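Local atomic coordinates of putative citrate lyase, alfa subunit (Streptococcus mutans, PDB entry 2HJ0), a protein that is a putative alpha subunit of citrate lyase, belonging to the CitF family and built on two large, mainly parallel beta sheets flanked by helices. Residues L61-T66 against M90-I95. Numbering follows the deposited sequence.
Sequences LKDGMT and MGIKDI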
loop_
_atom_site.group_PDB
_atom_site.type_symbol
_atom_site.label_atom_id
_atom_site.label_comp_id
_atom_site.label_asym_id
_atom_site.label_seq_id
_atom_site.Cartn_x
_atom_site.Cartn_y
_atom_site.Cartn_z
ATOM N N LEU A 61 -2.343 -2.845 -25.826
ATOM C CA LEU A 61 -1.615 -4.104 -25.817
ATOM C C LEU A 61 -1.127 -4.458 -27.210
ATOM O O LEU A 61 -1.902 -4.438 -28.163
ATOM C CB LEU A 61 -2.524 -5.222 -25.313
ATOM C CG LEU A 61 -1.802 -6.539 -25.075
ATOM C CD1 LEU A 61 -0.747 -6.319 -23.992
ATOM C CD2 LEU A 61 -2.793 -7.614 -24.668
ATOM N N LYS A 62 0.156 -4.776 -27.335
ATOM C CA LYS A 62 0.703 -5.149 -28.632
ATOM C C LYS A 62 1.426 -6.478 -28.516
ATOM O O LYS A 62 1.497 -7.063 -27.437
ATOM C CB LYS A 62 1.651 -4.061 -29.147
ATOM C CG LYS A 62 0.963 -2.699 -29.287
ATOM C CD LYS A 62 1.804 -1.622 -30.003
ATOM C CE LYS A 62 3.010 -1.158 -29.181
ATOM N NZ LYS A 62 4.008 -2.239 -28.974
ATOM N N ASP A 63 1.942 -6.965 -29.636
ATOM C CA ASP A 63 2.661 -8.227 -29.639
ATOM C C ASP A 63 3.950 -8.108 -28.840
ATOM O O ASP A 63 4.588 -7.053 -28.815
ATOM C CB ASP A 63 2.993 -8.649 -31.069
ATOM C CG ASP A 63 1.765 -9.089 -31.862
ATOM O OD1 ASP A 63 1.954 -9.501 -33.030
ATOM O OD2 ASP A 63 0.624 -9.030 -31.334
ATOM N N GLY A 64 4.320 -9.203 -28.181
ATOM C CA GLY A 64 5.542 -9.229 -27.403
ATOM C C GLY A 64 5.449 -8.684 -25.992
ATOM O O GLY A 64 6.389 -8.825 -25.211
HETATM N N MSE A 65 4.326 -8.066 -25.650
HETATM C CA MSE A 65 4.170 -7.511 -24.315
HETATM C C MSE A 65 3.916 -8.584 -23.268
HETATM O O MSE A 65 3.641 -9.744 -23.598
HETATM C CB MSE A 65 3.033 -6.497 -24.292
HETATM C CG MSE A 65 3.244 -5.362 -25.255
HETATM SE SE MSE A 65 2.151 -3.832 -24.858
HETATM C CE MSE A 65 3.569 -2.593 -24.427
ATOM N N THR A 66 4.029 -8.199 -22.000
ATOM C CA THR A 66 3.794 -9.142 -20.923
ATOM C C THR A 66 2.559 -8.762 -20.121
ATOM O O THR A 66 2.369 -7.606 -19.771
ATOM C CB THR A 66 4.988 -9.234 -19.968
ATOM O OG1 THR A 66 6.106 -9.801 -20.663
ATOM C CG2 THR A 66 4.637 -10.123 -18.777
HETATM N N MSE A 90 -8.514 -11.191 -31.279
HETATM C CA MSE A 90 -8.074 -9.925 -31.851
HETATM C C MSE A 90 -6.779 -10.050 -32.643
HETATM O O MSE A 90 -6.171 -9.044 -33.008
HETATM C CB MSE A 90 -7.893 -8.878 -30.749
HETATM C CG MSE A 90 -9.194 -8.410 -30.113
HETATM SE SE MSE A 90 -8.927 -7.216 -28.611
HETATM C CE MSE A 90 -8.427 -5.575 -29.524
ATOM N N GLY A 91 -6.354 -11.281 -32.899
ATOM C CA GLY A 91 -5.139 -11.488 -33.664
ATOM C C GLY A 91 -3.843 -11.067 -32.997
ATOM O O GLY A 91 -2.832 -10.890 -33.663
ATOM N N ILE A 92 -3.848 -10.892 -31.685
ATOM C CA ILE A 92 -2.612 -10.507 -31.011
ATOM C C ILE A 92 -1.850 -11.782 -30.666
ATOM O O ILE A 92 -2.456 -12.773 -30.250
ATOM C CB ILE A 92 -2.900 -9.677 -29.743
ATOM C CG1 ILE A 92 -3.450 -8.305 -30.160
ATOM C CG2 ILE A 92 -1.643 -9.539 -28.919
ATOM C CD1 ILE A 92 -3.781 -7.367 -29.033
ATOM N N LYS A 93 -0.531 -11.764 -30.864
ATOM C CA LYS A 93 0.299 -12.932 -30.587
ATOM C C LYS A 93 1.637 -12.596 -29.948
ATOM O O LYS A 93 1.962 -11.428 -29.731
ATOM C CB LYS A 93 0.544 -13.741 -31.868
ATOM C CG LYS A 93 -0.683 -14.475 -32.411
ATOM C CD LYS A 93 -0.297 -15.534 -33.451
ATOM C CE LYS A 93 -1.510 -16.332 -33.917
ATOM N NZ LYS A 93 -1.139 -17.433 -34.862
ATOM N N ASP A 94 2.401 -13.645 -29.640
ATOM C CA ASP A 94 3.715 -13.515 -29.021
ATOM C C ASP A 94 3.591 -12.795 -27.679
ATOM O O ASP A 94 4.425 -11.952 -27.329
ATOM C CB ASP A 94 4.652 -12.749 -29.961
ATOM C CG ASP A 94 6.108 -12.787 -29.512
ATOM O OD1 ASP A 94 6.604 -13.885 -29.153
ATOM O OD2 ASP A 94 6.760 -11.712 -29.540
ATOM N N ILE A 95 2.536 -13.132 -26.939
ATOM C CA ILE A 95 2.289 -12.527 -25.637
ATOM C C ILE A 95 2.988 -13.309 -24.551
ATOM O O ILE A 95 3.033 -14.537 -24.584
ATOM C CB ILE A 95 0.777 -12.462 -25.306
ATOM C CG1 ILE A 95 0.105 -11.430 -26.213
ATOM C CG2 ILE A 95 0.564 -12.083 -23.839
ATOM C CD1 ILE A 95 0.738 -10.066 -26.126
#
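D63 and K93 meet where two helix-to-strand connections run side by side at one end of a beta-alpha-beta unit (strand 66-69, helix 79-89, strand 95-99) in the parallel part of a Rossmann-like sheet; they lead into the adjacent strands 66-69 and 95-99. The type II turn from K62 to M65 brings D63 and G64 against the second connection, with CA atoms 5.3 Å apart for D63 and K93. This outer side is polar and open to solvent, held by one good and one weak hydrogen bond. K93 N donates to D63 OD2 at 3.0 Å with a nearly straight N-H...O angle of 162°, yet it approaches from above the carboxylate plane. CG of D63 stands anti to its own carbonyl carbon (chi1 -71°), which swings the carboxylate over the K93 backbone. Beside it, the hydrogen bond from G64 N to D94 O, 2.9 Å, is weak, its angle only 121°. The polar ends of K93 and D94 turn to partners beyond the two connections, NZ to N115 O and OD1 to T119 OG1.

The inner side differs in burial: L61 and I95 are both buried, and I87 of helix 79-89 touches L61 and I92. I95 has the largest contact area of the twelve residues; its CD1 reaches under the turn to 3.4 Å from K62 O. L61 meets I92 and I95, its CG lying 4.5 Å from I95 CD1, so the isoleucine methyls lie against backbone carbonyls as well as against L61. Helix 79-89 ends in a Schellman motif with G91 at C-prime, after which I92 spans the two sides: I92 CG2 sits 3.4 Å from D63 OD2, and I92 CD1 ends 3.6 Å from L61 O.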